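Hypothetical protein TTHA0179 (PDB 2DPW) is of unknown function but probably transfers a nucleotidyl group, its fold belonging to the MobA-like NTP transferases of the GT-A type. Local coordinates at residues Ala5-Gly10 / Trp37-Leu42; Val102-Asp107 / Val214-Glu219; Tyr116-Lys121 / Ala210-Thr215; Gly146-Leu151 / Pro218-Asp223. One frame throughout, in Å; residues are numbered along the deposited sequence.

Contact 1: residues Ala5-Gly10 / Trp37-Leu42; sequences AIVLAG and WVLEAL
Val7 and Leu42 carry this contact, in which branched aliphatic side chains crossing at a slant join strand 4-8 to helix 35-44. The short segments run antiparallel, their axes 173° apart in direction and 10.2 Å from each other, a spacing filled by side chains rather than backbone.

All the interactions across the interface are apolar. The CG2 branch of Val7 is the common meeting point: Leu42 CD1 touches it at 3.4 Å, Leu39 CD2 lies beside it at 4.1 Å, and Val38 CG1 borders it more distantly. Val7 CG1 stands anti to the backbone N (chi1 180°), which leaves CG2 as the branch turned to the helix. Two residues earlier on the strand, Ala5 CB meets the same Leu42 CD1 at 4.1 Å, so this methyl bridges two strand residues that point the same way.

Backbone hydrogen bonding goes elsewhere: Ala5 and Val7 pair with strand 48-52, while Ile6, on the other face, pairs with strand 86-91 and packs on helix 72-81.

With no polar group engaged across the interface, the contact between these two segments rests on apolar burial, the layered packing expected of a Rossmann-like alpha/beta core.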
loop_
_atom_site.group_PDB
_atom_site.type_symbol
_atom_site.label_atom_id
_atom_site.label_comp_id
_atom_site.label_asym_id
_atom_site.label_seq_id
_atom_site.Cartn_x
_atom_site.Cartn_y
_atom_site.Cartn_z
ATOM N N ALA A 5 9.506 7.676 -4.290
ATOM C CA ALA A 5 8.380 7.126 -3.573
ATOM C C ALA A 5 7.179 7.620 -4.357
ATOM O O ALA A 5 7.283 8.605 -5.090
ATOM C CB ALA A 5 8.344 7.673 -2.170
ATOM N N ILE A 6 6.049 6.938 -4.243
ATOM C CA ILE A 6 4.862 7.393 -4.952
ATOM C C ILE A 6 3.677 7.326 -4.028
ATOM O O ILE A 6 3.455 6.336 -3.340
ATOM C CB ILE A 6 4.551 6.552 -6.205
ATOM C CG1 ILE A 6 5.737 6.605 -7.177
ATOM C CG2 ILE A 6 3.261 7.065 -6.851
ATOM C CD1 ILE A 6 5.544 5.829 -8.457
ATOM N N VAL A 7 2.911 8.397 -4.013
ATOM C CA VAL A 7 1.746 8.449 -3.170
ATOM C C VAL A 7 0.495 8.536 -4.010
ATOM O O VAL A 7 0.257 9.525 -4.717
ATOM C CB VAL A 7 1.815 9.635 -2.240
ATOM C CG1 VAL A 7 0.598 9.677 -1.379
ATOM C CG2 VAL A 7 3.064 9.526 -1.399
ATOM N N LEU A 8 -0.289 7.468 -3.934
ATOM C CA LEU A 8 -1.538 7.367 -4.660
ATOM C C LEU A 8 -2.622 7.851 -3.728
ATOM O O LEU A 8 -3.334 7.063 -3.116
ATOM C CB LEU A 8 -1.778 5.917 -5.062
ATOM C CG LEU A 8 -0.669 5.338 -5.943
ATOM C CD1 LEU A 8 -0.998 3.901 -6.279
ATOM C CD2 LEU A 8 -0.524 6.175 -7.218
ATOM N N ALA A 9 -2.708 9.166 -3.606
ATOM C CA ALA A 9 -3.695 9.797 -2.753
ATOM C C ALA A 9 -4.918 10.047 -3.600
ATOM O O ALA A 9 -5.905 10.618 -3.140
ATOM C CB ALA A 9 -3.162 11.105 -2.216
ATOM N N GLY A 10 -4.841 9.618 -4.850
ATOM C CA GLY A 10 -5.961 9.802 -5.743
ATOM C C GLY A 10 -7.172 9.072 -5.204
ATOM O O GLY A 10 -7.059 8.195 -4.343
ATOM N N TRP A 37 1.097 13.867 6.375
ATOM C CA TRP A 37 1.754 13.091 7.419
ATOM C C TRP A 37 2.539 12.008 6.702
ATOM O O TRP A 37 3.641 11.638 7.105
ATOM C CB TRP A 37 0.716 12.473 8.363
ATOM C CG TRP A 37 -0.083 13.511 9.099
ATOM C CD1 TRP A 37 -1.420 13.758 8.985
ATOM C CD2 TRP A 37 0.422 14.472 10.030
ATOM N NE1 TRP A 37 -1.783 14.812 9.788
ATOM C CE2 TRP A 37 -0.672 15.269 10.444
ATOM C CE3 TRP A 37 1.691 14.736 10.562
ATOM C CZ2 TRP A 37 -0.532 16.318 11.359
ATOM C CZ3 TRP A 37 1.830 15.774 11.467
ATOM C CH2 TRP A 37 0.723 16.552 11.860
ATOM N N VAL A 38 1.972 11.528 5.608
ATOM C CA VAL A 38 2.626 10.500 4.824
ATOM C C VAL A 38 3.837 11.098 4.114
ATOM O O VAL A 38 4.931 10.524 4.144
ATOM C CB VAL A 38 1.649 9.901 3.787
ATOM C CG1 VAL A 38 2.346 8.820 2.974
ATOM C CG2 VAL A 38 0.427 9.331 4.502
ATOM N N LEU A 39 3.633 12.249 3.474
ATOM C CA LEU A 39 4.713 12.934 2.764
ATOM C C LEU A 39 5.835 13.236 3.746
ATOM O O LEU A 39 7.000 12.978 3.460
ATOM C CB LEU A 39 4.213 14.242 2.152
ATOM C CG LEU A 39 3.167 14.139 1.045
ATOM C CD1 LEU A 39 2.693 15.539 0.682
ATOM C CD2 LEU A 39 3.746 13.425 -0.176
ATOM N N GLU A 40 5.478 13.787 4.902
ATOM C CA GLU A 40 6.478 14.090 5.913
ATOM C C GLU A 40 7.302 12.833 6.211
ATOM O O GLU A 40 8.532 12.871 6.275
ATOM C CB GLU A 40 5.809 14.572 7.208
ATOM C CG GLU A 40 5.120 15.927 7.132
ATOM C CD GLU A 40 6.058 17.086 6.763
ATOM O OE1 GLU A 40 7.278 16.874 6.592
ATOM O OE2 GLU A 40 5.563 18.223 6.642
ATOM N N ALA A 41 6.609 11.715 6.392
ATOM C CA ALA A 41 7.255 10.449 6.704
ATOM C C ALA A 41 8.198 9.960 5.606
ATOM O O ALA A 41 9.274 9.438 5.889
ATOM C CB ALA A 41 6.195 9.392 6.984
ATOM N N LEU A 42 7.789 10.120 4.354
ATOM C CA LEU A 42 8.604 9.676 3.236
ATOM C C LEU A 42 9.909 10.456 3.133
ATOM O O LEU A 42 10.988 9.856 3.085
ATOM C CB LEU A 42 7.802 9.781 1.937
ATOM C CG LEU A 42 6.564 8.873 1.940
ATOM C CD1 LEU A 42 5.752 9.050 0.667
ATOM C CD2 LEU A 42 7.014 7.429 2.086
#

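Contact 2: residues Val102-Asp107 / Val214-Glu219; sequences VRFVLD and VTPYPE
Phe104 lies in an apolar pocket lined by Val214, Thr215, Pro216 and Tyr217, where the loop leaving strand 210-214 runs past helix 99-108. Its first torsion, with CG anti to the backbone N (chi1 172°), swings the ring off the helix and into the loop.

The four residues come at the ring from different directions. The carbonyl oxygen of Val214 sits at the edge, in the ring plane, 3.3 Å from Phe104 CZ. Pro216 lies over one face with its CD, although the modelled spacing is too short to be taken literally. The methyl CG2 of Thr215 approaches Phe104 CD2 obliquely and also lies 4.3 Å from Val105 CG2, one residue farther along the helix.

Tyr217 closes the pocket near the root of the phenyl group: its CE1 is 3.6 Å from Phe104 CB, and the two ring centroids are 5.5 Å apart with planes at 43°, an oblique pairing. The far end of Tyr217 is fixed separately, its hydroxyl hydrogen-bonding to Glu100 OE2 on the same helix, and its ring also rests on Ala101.

No hydrogen bond joins the two segments directly. The contact is therefore chiefly hydrophobic, tempered by a carbonyl that faces the probably electropositive C-H rim of Phe104, while the tyrosine hydroxyl adds a polar tie to Glu100. One aromatic side chain thus touches four successive residues, from the last of the strand into the loop.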
loop_
_atom_site.group_PDB
_atom_site.type_symbol
_atom_site.label_atom_id
_atom_site.label_comp_id
_atom_site.label_asym_id
_atom_site.label_seq_id
_atom_site.Cartn_x
_atom_site.Cartn_y
_atom_site.Cartn_z
ATOM N N VAL A 102 8.979 3.367 7.647
ATOM C CA VAL A 102 9.443 3.402 6.277
ATOM C C VAL A 102 10.840 2.796 6.100
ATOM O O VAL A 102 11.063 1.974 5.198
ATOM C CB VAL A 102 9.438 4.839 5.742
ATOM C CG1 VAL A 102 10.125 4.889 4.384
ATOM C CG2 VAL A 102 8.006 5.334 5.624
ATOM N N ARG A 103 11.774 3.188 6.959
ATOM C CA ARG A 103 13.124 2.679 6.844
ATOM C C ARG A 103 13.203 1.187 7.083
ATOM O O ARG A 103 14.023 0.507 6.478
ATOM C CB ARG A 103 14.057 3.438 7.784
ATOM C CG ARG A 103 14.300 4.855 7.300
ATOM C CD ARG A 103 15.384 5.601 8.046
ATOM N NE ARG A 103 15.846 6.715 7.223
ATOM C CZ ARG A 103 16.641 7.692 7.641
ATOM N NH1 ARG A 103 17.079 7.708 8.896
ATOM N NH2 ARG A 103 17.000 8.651 6.798
ATOM N N PHE A 104 12.347 0.667 7.952
ATOM C CA PHE A 104 12.358 -0.767 8.222
ATOM C C PHE A 104 12.158 -1.496 6.902
ATOM O O PHE A 104 12.945 -2.362 6.511
ATOM C CB PHE A 104 11.226 -1.146 9.172
ATOM C CG PHE A 104 11.055 -2.628 9.341
ATOM C CD1 PHE A 104 12.007 -3.384 10.012
ATOM C CD2 PHE A 104 9.955 -3.276 8.800
ATOM C CE1 PHE A 104 11.860 -4.764 10.141
ATOM C CE2 PHE A 104 9.805 -4.652 8.925
ATOM C CZ PHE A 104 10.761 -5.395 9.596
ATOM N N VAL A 105 11.078 -1.125 6.229
ATOM C CA VAL A 105 10.716 -1.698 4.948
ATOM C C VAL A 105 11.939 -1.654 4.051
ATOM O O VAL A 105 12.423 -2.687 3.588
ATOM C CB VAL A 105 9.571 -0.886 4.291
ATOM C CG1 VAL A 105 9.240 -1.449 2.914
ATOM C CG2 VAL A 105 8.346 -0.911 5.192
ATOM N N LEU A 106 12.438 -0.444 3.832
ATOM C CA LEU A 106 13.596 -0.224 2.980
ATOM C C LEU A 106 14.777 -1.095 3.350
ATOM O O LEU A 106 15.384 -1.730 2.487
ATOM C CB LEU A 106 14.017 1.228 3.071
ATOM C CG LEU A 106 12.855 2.186 2.845
ATOM C CD1 LEU A 106 13.217 3.568 3.360
ATOM C CD2 LEU A 106 12.506 2.207 1.374
ATOM N N ASP A 107 15.081 -1.132 4.641
ATOM C CA ASP A 107 16.220 -1.873 5.146
ATOM C C ASP A 107 16.037 -3.364 5.303
ATOM O O ASP A 107 17.006 -4.113 5.221
ATOM C CB ASP A 107 16.677 -1.255 6.466
ATOM C CG ASP A 107 17.053 0.221 6.311
ATOM O OD1 ASP A 107 17.565 0.578 5.225
ATOM O OD2 ASP A 107 16.849 1.018 7.259
ATOM N N VAL A 214 7.232 -9.075 6.860
ATOM C CA VAL A 214 6.545 -8.945 8.132
ATOM C C VAL A 214 7.068 -7.628 8.694
ATOM O O VAL A 214 8.253 -7.512 9.007
ATOM C CB VAL A 214 6.914 -10.068 9.094
ATOM C CG1 VAL A 214 6.126 -9.902 10.380
ATOM C CG2 VAL A 214 6.632 -11.412 8.448
ATOM N N THR A 215 6.188 -6.640 8.805
ATOM C CA THR A 215 6.572 -5.324 9.285
ATOM C C THR A 215 5.879 -5.017 10.600
ATOM O O THR A 215 4.678 -4.773 10.626
ATOM C CB THR A 215 6.208 -4.283 8.239
ATOM O OG1 THR A 215 6.813 -4.652 6.993
ATOM C CG2 THR A 215 6.694 -2.910 8.647
ATOM N N PRO A 216 6.646 -4.993 11.705
ATOM C CA PRO A 216 6.232 -4.739 13.089
ATOM C C PRO A 216 5.518 -3.423 13.314
ATOM O O PRO A 216 4.869 -3.234 14.335
ATOM C CB PRO A 216 7.544 -4.787 13.860
ATOM C CG PRO A 216 8.489 -5.489 12.946
ATOM C CD PRO A 216 8.110 -4.954 11.617
ATOM N N TYR A 217 5.642 -2.507 12.366
ATOM C CA TYR A 217 5.000 -1.210 12.494
ATOM C C TYR A 217 3.628 -1.201 11.836
ATOM O O TYR A 217 3.510 -1.141 10.618
ATOM C CB TYR A 217 5.879 -0.145 11.867
ATOM C CG TYR A 217 7.302 -0.196 12.354
ATOM C CD1 TYR A 217 8.170 -1.207 11.934
ATOM C CD2 TYR A 217 7.790 0.779 13.223
ATOM C CE1 TYR A 217 9.492 -1.241 12.365
ATOM C CE2 TYR A 217 9.107 0.759 13.659
ATOM C CZ TYR A 217 9.956 -0.245 13.229
ATOM O OH TYR A 217 11.266 -0.215 13.645
ATOM N N PRO A 218 2.567 -1.264 12.646
ATOM C CA PRO A 218 1.188 -1.266 12.157
ATOM C C PRO A 218 0.712 0.033 11.491
ATOM O O PRO A 218 -0.352 0.065 10.867
ATOM C CB PRO A 218 0.388 -1.616 13.410
ATOM C CG PRO A 218 1.223 -1.053 14.505
ATOM C CD PRO A 218 2.604 -1.465 14.103
ATOM N N GLU A 219 1.487 1.107 11.629
ATOM C CA GLU A 219 1.121 2.383 11.007
ATOM C C GLU A 219 1.250 2.230 9.497
ATOM O O GLU A 219 0.835 3.099 8.728
ATOM C CB GLU A 219 2.027 3.522 11.494
ATOM C CG GLU A 219 3.511 3.247 11.399
ATOM C CD GLU A 219 4.063 2.571 12.644
ATOM O OE1 GLU A 219 3.518 1.527 13.064
ATOM O OE2 GLU A 219 5.053 3.087 13.202
#

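Contact 3: residues Tyr116-Lys121 / Ala210-Thr215; sequences YPIVPK and ARALVT
Ile118 and Leu213 lie at the heart of a parallel pairing between strands 114-120 and 210-214, whose short segments cross at -37°. The ladder is close-knit: Tyr116 N donates to Arg211 O, Leu213 N to Tyr116 O, Ile118 N to Leu213 O at 2.7 Å, and Thr215 N to Ile118 O at 2.7 Å. The last is the straightest, at 172°.

The tightly bonded part centres on Leu213 O, which accepts two hydrogen bonds. Ile118 N and the hydroxyl OG1 of Thr215 reach it from opposite faces of its carbonyl plane, the latter at 2.9 Å. With OG1 beside the backbone N (chi1 -55°), the hydroxyl folds back along its own chain and also borders Pro117 CB. A valine in place of Thr215 would probably leave Leu213 O with one donor fewer and the turn out of the strand less firmly set. Here Pro117 and Leu213 share a buried face, Pro117 CB lying 4.4 Å from Leu213 CB, and Leu213 packs on Phe104 and Lys108 of helix 99-108.

On the other face the buried Ile118 touches Ala212, CD1 to CB, at 4.0 Å. The contact opens to solvent at Val214, which is exposed although its CG1 meets Pro120 CG at 3.7 Å and Phe143 of strand 141-145 adds cover. Arg211, toward the start of its strand, is also exposed, and its NE forms a salt bridge with Glu199. The ring of Tyr116 turns off from the partner strand, its hydroxyl bonding to Gly146 O.

Four backbone bonds thus add a late parallel strand to the sheet and extend its bonding one residue into the following loop.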
loop_
_atom_site.group_PDB
_atom_site.type_symbol
_atom_site.label_atom_id
_atom_site.label_comp_id
_atom_site.label_asym_id
_atom_site.label_seq_id
_atom_site.Cartn_x
_atom_site.Cartn_y
_atom_site.Cartn_z
ATOM N N TYR A 116 5.779 -6.841 -0.454
ATOM C CA TYR A 116 4.598 -6.315 0.206
ATOM C C TYR A 116 4.591 -6.493 1.707
ATOM O O TYR A 116 4.397 -7.595 2.210
ATOM C CB TYR A 116 3.362 -6.978 -0.355
ATOM C CG TYR A 116 2.101 -6.459 0.258
ATOM C CD1 TYR A 116 1.899 -5.093 0.395
ATOM C CD2 TYR A 116 1.088 -7.324 0.647
ATOM C CE1 TYR A 116 0.720 -4.595 0.895
ATOM C CE2 TYR A 116 -0.101 -6.843 1.146
ATOM C CZ TYR A 116 -0.280 -5.476 1.268
ATOM O OH TYR A 116 -1.457 -4.981 1.756
ATOM N N PRO A 117 4.791 -5.397 2.447
ATOM C CA PRO A 117 4.806 -5.455 3.914
ATOM C C PRO A 117 3.468 -5.859 4.541
ATOM O O PRO A 117 2.420 -5.308 4.206
ATOM C CB PRO A 117 5.239 -4.044 4.339
ATOM C CG PRO A 117 5.468 -3.262 3.117
ATOM C CD PRO A 117 5.222 -4.095 1.908
ATOM N N ILE A 118 3.514 -6.821 5.456
ATOM C CA ILE A 118 2.302 -7.267 6.151
ATOM C C ILE A 118 2.502 -7.135 7.657
ATOM O O ILE A 118 3.607 -7.324 8.158
ATOM C CB ILE A 118 1.932 -8.745 5.832
ATOM C CG1 ILE A 118 3.128 -9.648 6.122
ATOM C CG2 ILE A 118 1.459 -8.883 4.389
ATOM C CD1 ILE A 118 2.841 -11.125 5.908
ATOM N N VAL A 119 1.425 -6.813 8.367
ATOM C CA VAL A 119 1.473 -6.642 9.818
ATOM C C VAL A 119 0.761 -7.747 10.619
ATOM O O VAL A 119 -0.350 -8.179 10.274
ATOM C CB VAL A 119 0.845 -5.294 10.238
ATOM C CG1 VAL A 119 1.081 -5.053 11.707
ATOM C CG2 VAL A 119 1.423 -4.167 9.418
ATOM N N PRO A 120 1.395 -8.213 11.710
ATOM C CA PRO A 120 0.818 -9.262 12.567
ATOM C C PRO A 120 -0.311 -8.732 13.454
ATOM O O PRO A 120 -0.220 -7.621 13.981
ATOM C CB PRO A 120 2.011 -9.727 13.401
ATOM C CG PRO A 120 3.207 -9.369 12.546
ATOM C CD PRO A 120 2.820 -8.014 12.024
ATOM N N LYS A 121 -1.372 -9.516 13.607
ATOM C CA LYS A 121 -2.496 -9.125 14.451
ATOM C C LYS A 121 -1.905 -8.643 15.775
ATOM O O LYS A 121 -2.273 -7.591 16.309
ATOM C CB LYS A 121 -3.403 -10.339 14.696
ATOM C CG LYS A 121 -4.681 -10.073 15.491
ATOM C CD LYS A 121 -5.495 -11.359 15.634
ATOM C CE LYS A 121 -6.988 -11.085 15.835
ATOM N NZ LYS A 121 -7.791 -12.347 15.847
ATOM N N ALA A 210 8.005 -12.202 -5.931
ATOM C CA ALA A 210 7.128 -11.427 -5.066
ATOM C C ALA A 210 7.249 -11.949 -3.660
ATOM O O ALA A 210 7.060 -13.141 -3.423
ATOM C CB ALA A 210 5.691 -11.555 -5.538
ATOM N N ARG A 211 7.561 -11.058 -2.726
ATOM C CA ARG A 211 7.694 -11.467 -1.348
ATOM C C ARG A 211 7.013 -10.524 -0.385
ATOM O O ARG A 211 6.780 -9.367 -0.709
ATOM C CB ARG A 211 9.176 -11.617 -0.998
ATOM C CG ARG A 211 9.800 -12.814 -1.679
ATOM C CD ARG A 211 11.184 -13.100 -1.175
ATOM N NE ARG A 211 11.196 -13.562 0.209
ATOM C CZ ARG A 211 12.312 -13.860 0.870
ATOM N NH1 ARG A 211 13.492 -13.741 0.259
ATOM N NH2 ARG A 211 12.254 -14.272 2.137
ATOM N N ALA A 212 6.672 -11.038 0.794
ATOM C CA ALA A 212 6.032 -10.230 1.832
ATOM C C ALA A 212 7.075 -9.882 2.875
ATOM O O ALA A 212 8.062 -10.596 3.037
ATOM C CB ALA A 212 4.907 -10.997 2.488
ATOM N N LEU A 213 6.867 -8.775 3.570
ATOM C CA LEU A 213 7.791 -8.360 4.614
ATOM C C LEU A 213 6.996 -8.194 5.896
ATOM O O LEU A 213 6.155 -7.294 5.999
ATOM C CB LEU A 213 8.461 -7.024 4.272
ATOM C CG LEU A 213 9.448 -6.482 5.322
ATOM C CD1 LEU A 213 10.715 -7.282 5.255
ATOM C CD2 LEU A 213 9.771 -5.006 5.083
ATOM N N VAL A 214 7.232 -9.075 6.860
ATOM C CA VAL A 214 6.545 -8.945 8.132
ATOM C C VAL A 214 7.068 -7.628 8.694
ATOM O O VAL A 214 8.253 -7.512 9.007
ATOM C CB VAL A 214 6.914 -10.068 9.094
ATOM C CG1 VAL A 214 6.126 -9.902 10.380
ATOM C CG2 VAL A 214 6.632 -11.412 8.448
ATOM N N THR A 215 6.188 -6.640 8.805
ATOM C CA THR A 215 6.572 -5.324 9.285
ATOM C C THR A 215 5.879 -5.017 10.600
ATOM O O THR A 215 4.678 -4.773 10.626
ATOM C CB THR A 215 6.208 -4.283 8.239
ATOM O OG1 THR A 215 6.813 -4.652 6.993
ATOM C CG2 THR A 215 6.694 -2.910 8.647
#

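Contact 4: residues Gly146-Leu151 / Pro218-Asp223; sequences GNLLLL and PEVGVD
The CA atoms of Gly146 and Gly221 lie 4.1 Å apart, beside a hydrogen bond from Asn147 N to Val220 O of 2.8 Å and 154°, its donor tilted 16° from the carbonyl plane. The loop here is tightly turned, since Pro218 O accepts from both Gly221 N and Val222 N.

Among the side chains, Asn147 extends across the contact. Its CG lies beside the backbone N (chi1 -76°), an orientation that carries the amide over the turn until ND2 is 2.6 Å from Gly221 O; the same nitrogen is 4.0 Å from Asp223 CB. Cutting Asn147 back to an alanine would probably leave Gly221 O without its polar neighbour and open a gap before the start of the strand.

Val220 faces the start of the strand with both branches. CG1 lies 4.0 Å from Gly146 CA, and CG2 is directed at Leu148, although that spacing is doubtful. Val119 and Val105 extend this apolar patch, touching Val220 and Leu148 respectively.

Asp223 marks the polar end. OD1 makes a salt bridge with Arg133, whereas OD2 lies close to the carboxylates of Asp93 and Asp225. Such a cluster is consistent with a metal site as in related nucleotidyltransferases, though the coordinates place no metal there.

The backbone hydrogen bond, with the amide close by, thus joins an acidic loop to the residues leading into strand 148-152, with apolar packing on one flank and charge on the other.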
loop_
_atom_site.group_PDB
_atom_site.type_symbol
_atom_site.label_atom_id
_atom_site.label_comp_id
_atom_site.label_asym_id
_atom_site.label_seq_id
_atom_site.Cartn_x
_atom_site.Cartn_y
_atom_site.Cartn_z
ATOM N N GLY A 146 -0.322 -4.298 4.282
ATOM C CA GLY A 146 -0.072 -2.872 4.452
ATOM C C GLY A 146 -0.668 -2.022 3.349
ATOM O O GLY A 146 -1.418 -2.510 2.509
ATOM N N ASN A 147 -0.350 -0.739 3.380
ATOM C CA ASN A 147 -0.840 0.177 2.397
ATOM C C ASN A 147 0.393 0.704 1.688
ATOM O O ASN A 147 0.402 1.793 1.125
ATOM C CB ASN A 147 -1.577 1.299 3.107
ATOM C CG ASN A 147 -2.983 0.884 3.620
ATOM O OD1 ASN A 147 -3.857 0.536 2.835
ATOM N ND2 ASN A 147 -3.193 0.947 4.939
ATOM N N LEU A 148 1.458 -0.079 1.790
ATOM C CA LEU A 148 2.739 0.234 1.179
ATOM C C LEU A 148 3.098 -0.900 0.251
ATOM O O LEU A 148 2.754 -2.052 0.506
ATOM C CB LEU A 148 3.844 0.347 2.236
ATOM C CG LEU A 148 3.845 1.421 3.329
ATOM C CD1 LEU A 148 5.124 1.235 4.123
ATOM C CD2 LEU A 148 3.779 2.848 2.758
ATOM N N LEU A 149 3.792 -0.562 -0.823
ATOM C CA LEU A 149 4.243 -1.556 -1.783
ATOM C C LEU A 149 5.587 -1.116 -2.340
ATOM O O LEU A 149 5.712 -0.042 -2.936
ATOM C CB LEU A 149 3.250 -1.716 -2.927
ATOM C CG LEU A 149 3.540 -2.896 -3.857
ATOM C CD1 LEU A 149 3.295 -4.215 -3.133
ATOM C CD2 LEU A 149 2.646 -2.792 -5.069
ATOM N N LEU A 150 6.588 -1.960 -2.139
ATOM C CA LEU A 150 7.945 -1.698 -2.587
ATOM C C LEU A 150 8.201 -2.362 -3.956
ATOM O O LEU A 150 8.158 -3.589 -4.088
ATOM C CB LEU A 150 8.910 -2.227 -1.525
ATOM C CG LEU A 150 10.396 -1.945 -1.711
ATOM C CD1 LEU A 150 10.630 -0.483 -2.070
ATOM C CD2 LEU A 150 11.113 -2.314 -0.431
ATOM N N LEU A 151 8.473 -1.551 -4.975
ATOM C CA LEU A 151 8.688 -2.095 -6.315
ATOM C C LEU A 151 10.003 -1.786 -6.982
ATOM O O LEU A 151 10.595 -0.725 -6.791
ATOM C CB LEU A 151 7.623 -1.601 -7.294
ATOM C CG LEU A 151 6.135 -1.726 -7.015
ATOM C CD1 LEU A 151 5.419 -1.022 -8.141
ATOM C CD2 LEU A 151 5.710 -3.202 -6.881
ATOM N N PRO A 218 2.567 -1.264 12.646
ATOM C CA PRO A 218 1.188 -1.266 12.157
ATOM C C PRO A 218 0.712 0.033 11.491
ATOM O O PRO A 218 -0.352 0.065 10.867
ATOM C CB PRO A 218 0.388 -1.616 13.410
ATOM C CG PRO A 218 1.223 -1.053 14.505
ATOM C CD PRO A 218 2.604 -1.465 14.103
ATOM N N GLU A 219 1.487 1.107 11.629
ATOM C CA GLU A 219 1.121 2.383 11.007
ATOM C C GLU A 219 1.250 2.230 9.497
ATOM O O GLU A 219 0.835 3.099 8.728
ATOM C CB GLU A 219 2.027 3.522 11.494
ATOM C CG GLU A 219 3.511 3.247 11.399
ATOM C CD GLU A 219 4.063 2.571 12.644
ATOM O OE1 GLU A 219 3.518 1.527 13.064
ATOM O OE2 GLU A 219 5.053 3.087 13.202
ATOM N N VAL A 220 1.825 1.102 9.097
ATOM C CA VAL A 220 2.022 0.773 7.704
ATOM C C VAL A 220 0.706 0.355 7.049
ATOM O O VAL A 220 0.590 0.341 5.824
ATOM C CB VAL A 220 3.032 -0.379 7.573
ATOM C CG1 VAL A 220 2.319 -1.717 7.502
ATOM C CG2 VAL A 220 3.865 -0.182 6.370
ATOM N N GLY A 221 -0.284 0.027 7.871
ATOM C CA GLY A 221 -1.561 -0.414 7.333
ATOM C C GLY A 221 -2.830 0.165 7.934
ATOM O O GLY A 221 -3.890 0.088 7.318
ATOM N N VAL A 222 -2.742 0.738 9.130
ATOM C CA VAL A 222 -3.922 1.321 9.764
ATOM C C VAL A 222 -4.268 2.649 9.111
ATOM O O VAL A 222 -3.678 3.691 9.421
ATOM C CB VAL A 222 -3.708 1.565 11.267
ATOM C CG1 VAL A 222 -4.993 2.082 11.882
ATOM C CG2 VAL A 222 -3.279 0.290 11.950
ATOM N N ASP A 223 -5.227 2.602 8.200
ATOM C CA ASP A 223 -5.662 3.795 7.495
ATOM C C ASP A 223 -6.850 4.435 8.204
ATOM O O ASP A 223 -7.307 3.951 9.235
ATOM C CB ASP A 223 -6.052 3.431 6.066
ATOM C CG ASP A 223 -7.183 2.428 6.018
ATOM O OD1 ASP A 223 -6.999 1.300 6.522
ATOM O OD2 ASP A 223 -8.260 2.769 5.481
#

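How the contacts relate
Contacts 2, 3 and 4 are successive holds on a single piece of chain, residues 210-223, which passes from strand to loop. Contacts 2 and 3 share Val214 and Thr215, and contacts 2 and 4 share Pro218 and Glu219; the centres of all three pairs lie 8 to 9 Å apart. Pro117 O and Gly146 N, 2.9 Å apart, probably join contacts 3 and 4 through neighbouring strands. Contact 1 stands about 15 Å from contact 2, centre to centre, touching it where Leu42 meets Val102, and about 19 Å from contact 3. Residues 8-10 of contact 1, resembling the nucleotide-binding turn of relatives, and the acidic end of contact 4 probably border one active-site cleft.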